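Serine/threonine-protein phosphatase 2A regulatory subunit B'' subunit alpha (Homo sapiens, PDB 4I5J) binds calcium through an EF hand and, as a regulatory subunit of protein phosphatase 2A, might modulate the substrate selectivity, activity and localisation of the catalytic enzyme. Local coordinates at residues R197-D200 with V206-M209; T190-W195 with I265-F270; D242-A247 with K258-A263; D137-N142 with R149-I154. All coordinates share one frame; numbering follows the deposited sequence.

Interaction 1. Residues R197-D200 with V206-M209. With CA (calcium ion), chain B.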
loop_
_atom_site.group_PDB
_atom_site.type_symbol
_atom_site.label_atom_id
_atom_site.label_comp_id
_atom_site.label_asym_id
_atom_site.label_seq_id
_atom_site.Cartn_x
_atom_site.Cartn_y
_atom_site.Cartn_z
ATOM N N ARG A 197 -7.291 -6.739 4.243
ATOM C CA ARG A 197 -6.900 -8.089 3.840
ATOM C C ARG A 197 -5.979 -8.732 4.880
ATOM O O ARG A 197 -5.967 -9.960 5.052
ATOM C CB ARG A 197 -6.145 -8.025 2.512
ATOM C CG ARG A 197 -7.024 -7.949 1.303
ATOM C CD ARG A 197 -6.268 -7.371 0.112
ATOM N NE ARG A 197 -7.105 -7.463 -1.072
ATOM C CZ ARG A 197 -6.868 -8.289 -2.081
ATOM N NH1 ARG A 197 -5.791 -9.075 -2.062
ATOM N NH2 ARG A 197 -7.695 -8.304 -3.118
ATOM N N CYS A 198 -5.161 -7.911 5.545
ATOM C CA CYS A 198 -4.291 -8.469 6.587
ATOM C C CYS A 198 -5.105 -8.881 7.813
ATOM O O CYS A 198 -4.837 -9.918 8.413
ATOM C CB CYS A 198 -3.211 -7.480 7.007
ATOM S SG CYS A 198 -1.994 -7.187 5.742
ATOM N N MET A 199 -6.096 -8.072 8.179
ATOM C CA MET A 199 -6.944 -8.386 9.335
ATOM C C MET A 199 -7.956 -9.484 9.058
ATOM O O MET A 199 -8.378 -10.191 9.980
ATOM C CB MET A 199 -7.662 -7.142 9.855
ATOM C CG MET A 199 -6.704 -6.133 10.491
ATOM S SD MET A 199 -7.573 -4.874 11.457
ATOM C CE MET A 199 -8.193 -5.925 12.793
ATOM N N ASP A 200 -8.343 -9.642 7.797
ATOM C CA ASP A 200 -9.297 -10.690 7.450
ATOM C C ASP A 200 -8.596 -12.043 7.431
ATOM O O ASP A 200 -8.383 -12.623 6.368
ATOM C CB ASP A 200 -9.950 -10.400 6.096
ATOM C CG ASP A 200 -11.083 -11.358 5.777
ATOM O OD1 ASP A 200 -11.477 -12.133 6.661
ATOM O OD2 ASP A 200 -11.583 -11.338 4.636
ATOM N N VAL A 206 -15.124 -10.465 5.696
ATOM C CA VAL A 206 -15.545 -9.667 6.844
ATOM C C VAL A 206 -14.602 -9.873 8.022
ATOM O O VAL A 206 -13.943 -10.902 8.112
ATOM C CB VAL A 206 -16.952 -10.035 7.323
ATOM C CG1 VAL A 206 -17.939 -10.046 6.145
ATOM C CG2 VAL A 206 -16.930 -11.379 8.050
ATOM N N LEU A 207 -14.554 -8.892 8.930
ATOM C CA LEU A 207 -13.754 -8.989 10.138
ATOM C C LEU A 207 -14.699 -9.430 11.233
ATOM O O LEU A 207 -15.618 -8.702 11.580
ATOM C CB LEU A 207 -13.122 -7.632 10.484
ATOM C CG LEU A 207 -12.275 -7.038 9.354
ATOM C CD1 LEU A 207 -11.532 -5.796 9.821
ATOM C CD2 LEU A 207 -11.311 -8.085 8.799
ATOM N N SER A 208 -14.500 -10.647 11.729
ATOM C CA SER A 208 -15.324 -11.181 12.801
ATOM C C SER A 208 -14.715 -10.741 14.128
ATOM O O SER A 208 -13.566 -10.268 14.168
ATOM C CB SER A 208 -15.347 -12.702 12.716
ATOM O OG SER A 208 -14.021 -13.212 12.839
ATOM N N MET A 209 -15.463 -10.899 15.215
ATOM C CA MET A 209 -15.000 -10.395 16.500
ATOM C C MET A 209 -13.824 -11.200 17.014
ATOM O O MET A 209 -13.019 -10.697 17.806
ATOM C CB MET A 209 -16.123 -10.390 17.535
ATOM C CG MET A 209 -17.224 -9.412 17.211
ATOM S SD MET A 209 -18.573 -9.599 18.411
ATOM C CE MET A 209 -19.804 -8.454 17.760
HETATM CA CA CA B . -12.839 -12.908 8.315
HETATM O O HOH W 1 -14.389 -14.160 9.685
#
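Asp200 and Val206 meet at a calcium ion, one through its side chain and the other through its backbone. Asp200 OD1 binds the calcium ion at 2.3 Å. The CG of Asp200 lies anti to its backbone N, chi1 -172°, which turns the carboxylate toward the ion. Val206 O binds the calcium ion at the same distance, 2.3 Å, while its side chain sets out away from 197-200. The two oxygens, Asp200 OD1 and Val206 O, are 3.1 Å apart because both are ligands of one metal. The second carboxylate oxygen, Asp200 OD2, takes a hydrogen bond from Gly205 N, which fixes the rotation of the group. A water adds a ligand at 2.4 Å from the calcium ion, and Asp202, Asp204 and Glu211 complete the site. Next to the metal site the contact turns apolar. Leu207 reaches back with CD2, which lies 3.5 Å from Asp200 N and 3.9 Å from Met199 CB. This is the calcium-binding loop of an EF hand. It joins the end of helix 189-199 to the start of helix 209-226, and Met199 and Leu207 both pack on helix 263-271.

Interaction 2. Residues T190-W195 with I265-F270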
loop_
_atom_site.group_PDB
_atom_site.type_symbol
_atom_site.label_atom_id
_atom_site.label_comp_id
_atom_site.label_asym_id
_atom_site.label_seq_id
_atom_site.Cartn_x
_atom_site.Cartn_y
_atom_site.Cartn_z
ATOM N N THR A 190 -6.603 2.184 -1.161
ATOM C CA THR A 190 -5.788 0.993 -1.342
ATOM C C THR A 190 -5.249 0.532 -0.001
ATOM O O THR A 190 -5.274 -0.659 0.329
ATOM C CB THR A 190 -4.609 1.219 -2.304
ATOM O OG1 THR A 190 -5.108 1.608 -3.584
ATOM C CG2 THR A 190 -3.811 -0.070 -2.467
ATOM N N SER A 191 -4.745 1.481 0.767
ATOM C CA SER A 191 -4.217 1.168 2.084
ATOM C C SER A 191 -5.270 0.513 2.982
ATOM O O SER A 191 -5.000 -0.507 3.654
ATOM C CB SER A 191 -3.726 2.442 2.743
ATOM O OG SER A 191 -3.285 2.165 4.061
ATOM N N ILE A 192 -6.470 1.089 2.986
ATOM C CA ILE A 192 -7.565 0.570 3.806
ATOM C C ILE A 192 -7.879 -0.862 3.399
ATOM O O ILE A 192 -8.162 -1.700 4.250
ATOM C CB ILE A 192 -8.826 1.451 3.720
ATOM C CG1 ILE A 192 -8.515 2.859 4.221
ATOM C CG2 ILE A 192 -10.016 0.846 4.542
ATOM C CD1 ILE A 192 -9.675 3.843 3.984
ATOM N N GLU A 193 -7.798 -1.161 2.105
ATOM C CA GLU A 193 -8.035 -2.532 1.664
ATOM C C GLU A 193 -6.871 -3.424 2.072
ATOM O O GLU A 193 -7.063 -4.568 2.507
ATOM C CB GLU A 193 -8.230 -2.603 0.152
ATOM C CG GLU A 193 -8.312 -4.033 -0.316
ATOM C CD GLU A 193 -8.986 -4.162 -1.653
ATOM O OE1 GLU A 193 -9.367 -3.108 -2.213
ATOM O OE2 GLU A 193 -9.120 -5.311 -2.138
ATOM N N TYR A 194 -5.665 -2.871 1.958
ATOM C CA TYR A 194 -4.433 -3.578 2.294
ATOM C C TYR A 194 -4.493 -4.063 3.750
ATOM O O TYR A 194 -4.244 -5.241 4.026
ATOM C CB TYR A 194 -3.240 -2.642 2.063
ATOM C CG TYR A 194 -1.857 -3.222 2.276
ATOM C CD1 TYR A 194 -1.081 -3.618 1.198
ATOM C CD2 TYR A 194 -1.312 -3.329 3.550
ATOM C CE1 TYR A 194 0.197 -4.118 1.375
ATOM C CE2 TYR A 194 -0.024 -3.829 3.743
ATOM C CZ TYR A 194 0.718 -4.229 2.644
ATOM O OH TYR A 194 1.991 -4.739 2.803
ATOM N N TRP A 195 -4.831 -3.172 4.680
ATOM C CA TRP A 195 -4.910 -3.572 6.090
ATOM C C TRP A 195 -6.120 -4.446 6.360
ATOM O O TRP A 195 -6.084 -5.306 7.240
ATOM C CB TRP A 195 -4.877 -2.370 7.027
ATOM C CG TRP A 195 -3.619 -1.627 6.847
ATOM C CD1 TRP A 195 -3.474 -0.370 6.337
ATOM C CD2 TRP A 195 -2.295 -2.119 7.093
ATOM N NE1 TRP A 195 -2.141 -0.045 6.266
ATOM C CE2 TRP A 195 -1.398 -1.099 6.726
ATOM C CE3 TRP A 195 -1.787 -3.321 7.592
ATOM C CZ2 TRP A 195 -0.010 -1.236 6.862
ATOM C CZ3 TRP A 195 -0.413 -3.467 7.721
ATOM C CH2 TRP A 195 0.461 -2.427 7.358
ATOM N N ILE A 265 -7.888 4.860 12.501
ATOM C CA ILE A 265 -7.954 4.759 13.951
ATOM C C ILE A 265 -8.218 3.324 14.371
ATOM O O ILE A 265 -7.523 2.786 15.240
ATOM C CB ILE A 265 -9.030 5.677 14.517
ATOM C CG1 ILE A 265 -8.621 7.135 14.289
ATOM C CG2 ILE A 265 -9.222 5.415 15.985
ATOM C CD1 ILE A 265 -9.608 8.126 14.869
ATOM N N PHE A 266 -9.227 2.719 13.751
ATOM C CA PHE A 266 -9.544 1.297 13.908
ATOM C C PHE A 266 -8.270 0.456 13.761
ATOM O O PHE A 266 -7.867 -0.269 14.674
ATOM C CB PHE A 266 -10.565 0.915 12.830
ATOM C CG PHE A 266 -11.054 -0.517 12.898
ATOM C CD1 PHE A 266 -12.069 -0.880 13.766
ATOM C CD2 PHE A 266 -10.536 -1.479 12.055
ATOM C CE1 PHE A 266 -12.535 -2.182 13.808
ATOM C CE2 PHE A 266 -11.002 -2.784 12.097
ATOM C CZ PHE A 266 -11.993 -3.133 12.968
ATOM N N TYR A 267 -7.593 0.612 12.632
ATOM C CA TYR A 267 -6.361 -0.136 12.369
ATOM C C TYR A 267 -5.244 0.046 13.421
ATOM O O TYR A 267 -4.646 -0.932 13.887
ATOM C CB TYR A 267 -5.848 0.184 10.953
ATOM C CG TYR A 267 -6.746 -0.353 9.845
ATOM C CD1 TYR A 267 -6.931 0.356 8.669
ATOM C CD2 TYR A 267 -7.390 -1.582 9.973
ATOM C CE1 TYR A 267 -7.728 -0.127 7.661
ATOM C CE2 TYR A 267 -8.199 -2.079 8.962
ATOM C CZ TYR A 267 -8.371 -1.345 7.813
ATOM O OH TYR A 267 -9.164 -1.827 6.791
ATOM N N ASP A 268 -4.948 1.283 13.790
ATOM C CA ASP A 268 -3.945 1.547 14.827
ATOM C C ASP A 268 -4.295 0.846 16.130
ATOM O O ASP A 268 -3.442 0.259 16.795
ATOM C CB ASP A 268 -3.810 3.055 15.079
ATOM C CG ASP A 268 -3.202 3.791 13.901
ATOM O OD1 ASP A 268 -2.466 3.159 13.100
ATOM O OD2 ASP A 268 -3.462 5.007 13.778
ATOM N N THR A 269 -5.570 0.916 16.480
ATOM C CA THR A 269 -6.072 0.342 17.706
ATOM C C THR A 269 -5.758 -1.150 17.759
ATOM O O THR A 269 -5.460 -1.675 18.818
ATOM C CB THR A 269 -7.586 0.586 17.800
ATOM O OG1 THR A 269 -7.833 1.998 17.835
ATOM C CG2 THR A 269 -8.181 -0.060 19.027
ATOM N N PHE A 270 -5.790 -1.831 16.613
ATOM C CA PHE A 270 -5.530 -3.280 16.577
ATOM C C PHE A 270 -4.110 -3.740 16.295
ATOM O O PHE A 270 -3.772 -4.902 16.573
ATOM C CB PHE A 270 -6.499 -3.994 15.631
ATOM C CG PHE A 270 -7.903 -4.029 16.150
ATOM C CD1 PHE A 270 -8.889 -3.225 15.596
ATOM C CD2 PHE A 270 -8.224 -4.832 17.238
ATOM C CE1 PHE A 270 -10.175 -3.245 16.101
ATOM C CE2 PHE A 270 -9.499 -4.846 17.757
ATOM C CZ PHE A 270 -10.483 -4.058 17.186
#
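Tyr267 reaches from helix 263-271 to helix 189-199 and touches both Trp195 and Ile192. Its CB sets out toward helix 189-199. CG is anti to the carbonyl carbon, chi1 -68°, which carries the ring across to helix 189-199. The CB of Trp195 sits over one face of this ring. It is 3.6 Å from the ring centroid of Tyr267 and only 6° off the ring normal, a CH-pi contact. All six ring carbons of Tyr267 therefore lie at similar distances from that one carbon. The indole itself is oblique to the Tyr267 ring, with planes at 55°. Farther out, CE1 of Tyr267 lies 4.0 Å from CG2 of Ile192, whose side chain crosses the tyrosine at about a right angle. Tyr267 CZ lies 3.6 Å from Ile192 O and 3.7 Å from Trp195 CB. At the tip, Tyr267 OH is 3.6 Å from that same methyl, Ile192 CG2. Tyr267 OH also gives a weak hydrogen bond to Ile192 O at 2.7 Å. Trp195 NE1 is bonded elsewhere, to Ser182 O. The contact lies within the buried helical core, and the calcium ion is about 12 Å from the side chain of Tyr267. Cutting the side chain back to an alanine is likely to strip the ring from Trp195 CB and leave Ile192 O without this hydroxyl. The chemistry is mixed: most of the surface is apolar and aromatic, and one polar tip is buried. The weak bond probably offsets part of the cost of burying the hydroxyl.

Interaction 3. Residues D242-A247 with K258-A263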
loop_
_atom_site.group_PDB
_atom_site.type_symbol
_atom_site.label_atom_id
_atom_site.label_comp_id
_atom_site.label_asym_id
_atom_site.label_seq_id
_atom_site.Cartn_x
_atom_site.Cartn_y
_atom_site.Cartn_z
ATOM N N ASP A 242 -18.790 1.564 17.990
ATOM C CA ASP A 242 -19.334 2.915 17.978
ATOM C C ASP A 242 -18.538 3.762 16.987
ATOM O O ASP A 242 -19.091 4.625 16.298
ATOM C CB ASP A 242 -19.304 3.523 19.377
ATOM C CG ASP A 242 -20.187 2.763 20.363
ATOM O OD1 ASP A 242 -21.131 2.063 19.919
ATOM O OD2 ASP A 242 -19.943 2.865 21.587
ATOM N N LEU A 243 -17.243 3.488 16.882
ATOM C CA LEU A 243 -16.412 4.230 15.945
ATOM C C LEU A 243 -16.820 3.973 14.497
ATOM O O LEU A 243 -16.982 4.917 13.720
ATOM C CB LEU A 243 -14.941 3.884 16.140
ATOM C CG LEU A 243 -13.979 4.632 15.216
ATOM C CD1 LEU A 243 -14.126 6.135 15.404
ATOM C CD2 LEU A 243 -12.553 4.191 15.486
ATOM N N VAL A 244 -17.004 2.699 14.148
ATOM C CA VAL A 244 -17.159 2.289 12.751
ATOM C C VAL A 244 -18.624 2.258 12.299
ATOM O O VAL A 244 -18.925 2.452 11.116
ATOM C CB VAL A 244 -16.462 0.913 12.504
ATOM C CG1 VAL A 244 -16.831 0.309 11.153
ATOM C CG2 VAL A 244 -14.953 1.062 12.597
ATOM N N LYS A 245 -19.530 2.047 13.249
ATOM C CA LYS A 245 -20.949 1.821 12.947
ATOM C C LYS A 245 -21.173 0.857 11.779
ATOM O O LYS A 245 -21.802 1.216 10.785
ATOM C CB LYS A 245 -21.671 3.138 12.642
ATOM C CG LYS A 245 -21.280 4.329 13.522
ATOM C CD LYS A 245 -22.057 4.359 14.813
ATOM C CE LYS A 245 -22.020 5.752 15.431
ATOM N NZ LYS A 245 -20.628 6.201 15.659
ATOM N N PRO A 246 -20.680 -0.381 11.893
ATOM C CA PRO A 246 -20.888 -1.291 10.765
ATOM C C PRO A 246 -22.348 -1.730 10.632
ATOM O O PRO A 246 -23.101 -1.669 11.602
ATOM C CB PRO A 246 -20.018 -2.490 11.134
ATOM C CG PRO A 246 -20.036 -2.505 12.618
ATOM C CD PRO A 246 -20.035 -1.052 13.036
ATOM N N ALA A 247 -22.742 -2.165 9.440
ATOM C CA ALA A 247 -24.075 -2.717 9.244
ATOM C C ALA A 247 -24.297 -3.869 10.224
ATOM O O ALA A 247 -25.236 -3.850 11.020
ATOM C CB ALA A 247 -24.232 -3.204 7.822
ATOM N N LYS A 258 -14.407 1.881 4.966
ATOM C CA LYS A 258 -14.281 3.068 4.104
ATOM C C LYS A 258 -15.361 4.094 4.444
ATOM O O LYS A 258 -15.083 5.284 4.506
ATOM C CB LYS A 258 -14.391 2.705 2.618
ATOM C CG LYS A 258 -13.259 1.866 2.067
ATOM C CD LYS A 258 -13.553 1.412 0.636
ATOM C CE LYS A 258 -12.319 0.804 -0.013
ATOM N NZ LYS A 258 -12.550 0.384 -1.424
ATOM N N ARG A 259 -16.593 3.634 4.671
ATOM C CA ARG A 259 -17.704 4.553 4.932
ATOM C C ARG A 259 -17.531 5.351 6.223
ATOM O O ARG A 259 -17.882 6.524 6.280
ATOM C CB ARG A 259 -19.048 3.816 4.958
ATOM C CG ARG A 259 -19.587 3.419 3.588
ATOM C CD ARG A 259 -20.845 2.561 3.718
ATOM N NE ARG A 259 -21.945 3.272 4.365
ATOM C CZ ARG A 259 -22.803 4.059 3.721
ATOM N NH1 ARG A 259 -22.685 4.236 2.410
ATOM N NH2 ARG A 259 -23.778 4.673 4.382
ATOM N N CYS A 260 -16.986 4.720 7.257
ATOM C CA CYS A 260 -16.907 5.370 8.560
ATOM C C CYS A 260 -15.891 6.495 8.563
ATOM O O CYS A 260 -15.916 7.353 9.446
ATOM C CB CYS A 260 -16.568 4.363 9.659
ATOM S SG CYS A 260 -14.804 3.956 9.822
ATOM N N ARG A 261 -14.990 6.466 7.581
ATOM C CA ARG A 261 -13.956 7.486 7.405
ATOM C C ARG A 261 -12.918 7.520 8.537
ATOM O O ARG A 261 -12.068 8.392 8.569
ATOM C CB ARG A 261 -14.584 8.868 7.146
ATOM C CG ARG A 261 -15.479 8.888 5.902
ATOM C CD ARG A 261 -16.643 9.869 6.022
ATOM N NE ARG A 261 -16.283 11.224 5.600
ATOM C CZ ARG A 261 -17.159 12.206 5.383
ATOM N NH1 ARG A 261 -18.461 11.990 5.541
ATOM N NH2 ARG A 261 -16.734 13.403 5.000
ATOM N N MET A 262 -12.965 6.547 9.441
ATOM C CA MET A 262 -12.013 6.487 10.554
ATOM C C MET A 262 -11.185 5.197 10.583
ATOM O O MET A 262 -10.633 4.816 11.629
ATOM C CB MET A 262 -12.745 6.667 11.890
ATOM C CG MET A 262 -12.418 7.974 12.610
ATOM S SD MET A 262 -12.775 9.452 11.633
ATOM C CE MET A 262 -14.561 9.374 11.499
ATOM N N ALA A 263 -11.084 4.546 9.426
ATOM C CA ALA A 263 -10.426 3.249 9.320
ATOM C C ALA A 263 -9.035 3.245 9.939
ATOM O O ALA A 263 -8.615 2.248 10.524
ATOM C CB ALA A 263 -10.361 2.804 7.871
#
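Cys260 lies against the last turn of helix 233-244. Its CB is 3.4 Å from Val244 O, and its SG is 4.0 Å from Val244 CG2. Beside this pair, Leu243 meets Met262. The CD1 methyl of Leu243 lies 3.8 Å from Met262 CG, and the two side chains cross at about a right angle. Met262 turns at both chi2 and chi3, so its chain is folded rather than extended. No hydrogen bond joins the two segments. The contact is held by van der Waals packing.

The sulfur of Cys260 is set by its first torsion, chi1 82°, between the backbone N and the carbonyl carbon. From there it accepts a hydrogen bond from Met262 N at 3.2 Å from SG, with an N-H...S angle of 159°. Replacing Cys260 by an alanine is likely to leave Met262 N without its sulfur acceptor and to lose the contact with Val244 CG2. Lys245 and Arg261, the first residues past helices 233-244 and 254-260, both have positive phi. The contact thus joins the C-terminal ends of two successive helices. The loop between these helices pairs by backbone hydrogen bonds with Leu207 of the calcium-binding loop, consistent with an EF-hand-like partner. Met262 is the N-cap residue of the next helix, 263-271.

Farther out, that helix covers part of the contact: Ile265 packs on Leu243, and Phe266 packs on Val244. Val244 also touches Asp256 and Leu257 of helix 254-260. Ala263, just after Met262, packs on Ile192 of helix 189-199.

Interaction 4. Residues D137-N142 with R149-I154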
loop_
_atom_site.group_PDB
_atom_site.type_symbol
_atom_site.label_atom_id
_atom_site.label_comp_id
_atom_site.label_asym_id
_atom_site.label_seq_id
_atom_site.Cartn_x
_atom_site.Cartn_y
_atom_site.Cartn_z
ATOM N N ASP A 137 13.056 -8.315 10.220
ATOM C CA ASP A 137 13.453 -6.949 9.929
ATOM C C ASP A 137 12.274 -5.991 9.786
ATOM O O ASP A 137 12.305 -4.891 10.345
ATOM C CB ASP A 137 14.390 -6.898 8.728
ATOM C CG ASP A 137 15.738 -7.561 9.026
ATOM O OD1 ASP A 137 16.178 -7.525 10.206
ATOM O OD2 ASP A 137 16.335 -8.145 8.101
ATOM N N LEU A 138 11.223 -6.411 9.084
ATOM C CA LEU A 138 10.068 -5.539 8.932
ATOM C C LEU A 138 9.427 -5.250 10.290
ATOM O O LEU A 138 8.910 -4.163 10.516
ATOM C CB LEU A 138 9.044 -6.131 7.974
ATOM C CG LEU A 138 8.036 -5.124 7.422
ATOM C CD1 LEU A 138 8.768 -4.088 6.601
ATOM C CD2 LEU A 138 6.909 -5.811 6.613
ATOM N N SER A 139 9.495 -6.216 11.202
ATOM C CA SER A 139 8.965 -6.047 12.553
ATOM C C SER A 139 9.640 -4.919 13.321
ATOM O O SER A 139 9.100 -4.421 14.300
ATOM C CB SER A 139 9.095 -7.355 13.326
ATOM O OG SER A 139 8.151 -8.300 12.853
ATOM N N ARG A 140 10.818 -4.513 12.867
ATOM C CA ARG A 140 11.563 -3.435 13.508
ATOM C C ARG A 140 11.419 -2.092 12.802
ATOM O O ARG A 140 12.006 -1.099 13.229
ATOM C CB ARG A 140 13.034 -3.813 13.594
ATOM C CG ARG A 140 13.252 -4.968 14.516
ATOM C CD ARG A 140 14.646 -5.531 14.429
ATOM N NE ARG A 140 14.689 -6.759 15.209
ATOM C CZ ARG A 140 14.772 -7.982 14.694
ATOM N NH1 ARG A 140 14.875 -8.166 13.387
ATOM N NH2 ARG A 140 14.780 -9.029 15.502
ATOM N N TYR A 141 10.653 -2.065 11.718
ATOM C CA TYR A 141 10.401 -0.829 10.986
ATOM C C TYR A 141 9.723 0.149 11.918
ATOM O O TYR A 141 8.824 -0.243 12.662
ATOM C CB TYR A 141 9.476 -1.109 9.805
ATOM C CG TYR A 141 9.071 0.099 8.984
ATOM C CD1 TYR A 141 9.939 0.649 8.053
ATOM C CD2 TYR A 141 7.810 0.663 9.114
ATOM C CE1 TYR A 141 9.572 1.736 7.287
ATOM C CE2 TYR A 141 7.435 1.755 8.356
ATOM C CZ TYR A 141 8.322 2.286 7.440
ATOM O OH TYR A 141 7.973 3.368 6.666
ATOM N N ASN A 142 10.151 1.409 11.885
ATOM C CA ASN A 142 9.494 2.448 12.675
ATOM C C ASN A 142 9.390 2.050 14.145
ATOM O O ASN A 142 8.321 2.167 14.757
ATOM C CB ASN A 142 8.093 2.738 12.118
ATOM C CG ASN A 142 7.981 4.116 11.497
ATOM O OD1 ASN A 142 8.392 4.335 10.353
ATOM N ND2 ASN A 142 7.408 5.053 12.247
ATOM N N ARG A 149 1.739 -9.907 14.776
ATOM C CA ARG A 149 0.634 -10.626 14.169
ATOM C C ARG A 149 0.202 -10.001 12.838
ATOM O O ARG A 149 -0.076 -10.714 11.878
ATOM C CB ARG A 149 -0.537 -10.776 15.145
ATOM C CG ARG A 149 -0.331 -11.957 16.093
ATOM C CD ARG A 149 -1.330 -11.992 17.273
ATOM N NE ARG A 149 -1.014 -13.127 18.144
ATOM C CZ ARG A 149 -1.714 -13.492 19.212
ATOM N NH1 ARG A 149 -2.795 -12.821 19.572
ATOM N NH2 ARG A 149 -1.330 -14.543 19.917
ATOM N N ILE A 150 0.155 -8.679 12.776
ATOM C CA ILE A 150 -0.121 -8.033 11.500
ATOM C C ILE A 150 1.038 -8.287 10.502
ATOM O O ILE A 150 0.795 -8.559 9.335
ATOM C CB ILE A 150 -0.450 -6.524 11.674
ATOM C CG1 ILE A 150 -1.382 -6.054 10.559
ATOM C CG2 ILE A 150 0.834 -5.674 11.835
ATOM C CD1 ILE A 150 -2.805 -6.686 10.639
ATOM N N ILE A 151 2.278 -8.279 10.977
ATOM C CA ILE A 151 3.430 -8.504 10.093
ATOM C C ILE A 151 3.393 -9.924 9.526
ATOM O O ILE A 151 3.604 -10.138 8.333
ATOM C CB ILE A 151 4.779 -8.254 10.817
ATOM C CG1 ILE A 151 4.904 -6.789 11.269
ATOM C CG2 ILE A 151 5.954 -8.662 9.937
ATOM C CD1 ILE A 151 4.897 -5.772 10.165
ATOM N N GLU A 152 3.088 -10.888 10.384
ATOM C CA GLU A 152 2.892 -12.267 9.954
ATOM C C GLU A 152 1.809 -12.334 8.881
ATOM O O GLU A 152 1.934 -13.071 7.898
ATOM C CB GLU A 152 2.538 -13.150 11.162
ATOM C CG GLU A 152 2.351 -14.622 10.860
ATOM C CD GLU A 152 2.215 -15.454 12.136
ATOM O OE1 GLU A 152 2.331 -14.880 13.246
ATOM O OE2 GLU A 152 1.989 -16.680 12.031
ATOM N N ARG A 153 0.757 -11.536 9.040
ATOM C CA ARG A 153 -0.289 -11.486 8.015
ATOM C C ARG A 153 0.222 -10.899 6.697
ATOM O O ARG A 153 -0.112 -11.377 5.613
ATOM C CB ARG A 153 -1.507 -10.720 8.534
ATOM C CG ARG A 153 -2.285 -11.457 9.649
ATOM C CD ARG A 153 -2.957 -12.701 9.102
ATOM N NE ARG A 153 -3.883 -12.328 8.036
ATOM C CZ ARG A 153 -4.170 -13.093 6.989
ATOM N NH1 ARG A 153 -3.616 -14.293 6.873
ATOM N NH2 ARG A 153 -5.020 -12.662 6.070
ATOM N N ILE A 154 1.027 -9.854 6.782
ATOM C CA ILE A 154 1.641 -9.299 5.581
ATOM C C ILE A 154 2.434 -10.373 4.839
ATOM O O ILE A 154 2.393 -10.453 3.616
ATOM C CB ILE A 154 2.549 -8.136 5.935
ATOM C CG1 ILE A 154 1.709 -6.901 6.288
ATOM C CG2 ILE A 154 3.515 -7.845 4.794
ATOM C CD1 ILE A 154 2.465 -5.939 7.235
#
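Ser139 and Ile151 mark the closest backbone approach, with their CA atoms 6.5 Å apart. Segment 137-142 leaves a short helix through a type I beta turn from Leu138 to Tyr141, in which Tyr141 N bonds to Leu138 O at 3.0 Å. Segment 149-154 is helical throughout. No hydrogen bond crosses between them. Leu138 directs its side chain at the helix. Its CG is anti to the backbone N, chi1 -162°, and CD2 ends 4.1 Å from Ile151 CD1. The same methyl, Leu138 CD2, lies 4.4 Å from Ile154 CG2, a looser touch one turn farther along the helix. Ile151 uses its two branches separately. CD1 goes to Leu138, whereas Ile151 CG2 packs against Ser139 OG at 3.7 Å. Ser139 OG is hydrogen-bonded to Gln135 O, which satisfies it beside the isoleucine. Leu138 also packs on Phe179 of helix 173-184, and Ile154 on Trp195 of helix 189-199. Helix 135-138, which follows strand 133-134, thus meets helix 148-154 within the EF-hand domain pair. This is consistent with the exiting helix of one hand lying on the entering helix of the next, the strands 133-134 and 170-171 of the two hands pairing antiparallel.

Along the chain interaction 4 comes first, then interaction 1, then interaction 3. Interaction 2 spans both 1 and 3, since its segments are 190-195 and 265-270. Interactions 1 and 2 share helix 189-199, and their centres are about 10 Å apart. Met199 packs on Tyr267, Phe266 and Phe270 between them. Interaction 3 touches interaction 2 along helix 263-271, their centres about 11 Å apart. Interaction 4 reaches interaction 1 through Arg153, whose side chain bonds to backbone oxygens of Arg197 and Cys198. Interactions 3 and 4 lie farthest apart, about 25 Å between centres. Helix 189-199 thus ties the calcium site to the surrounding helical core.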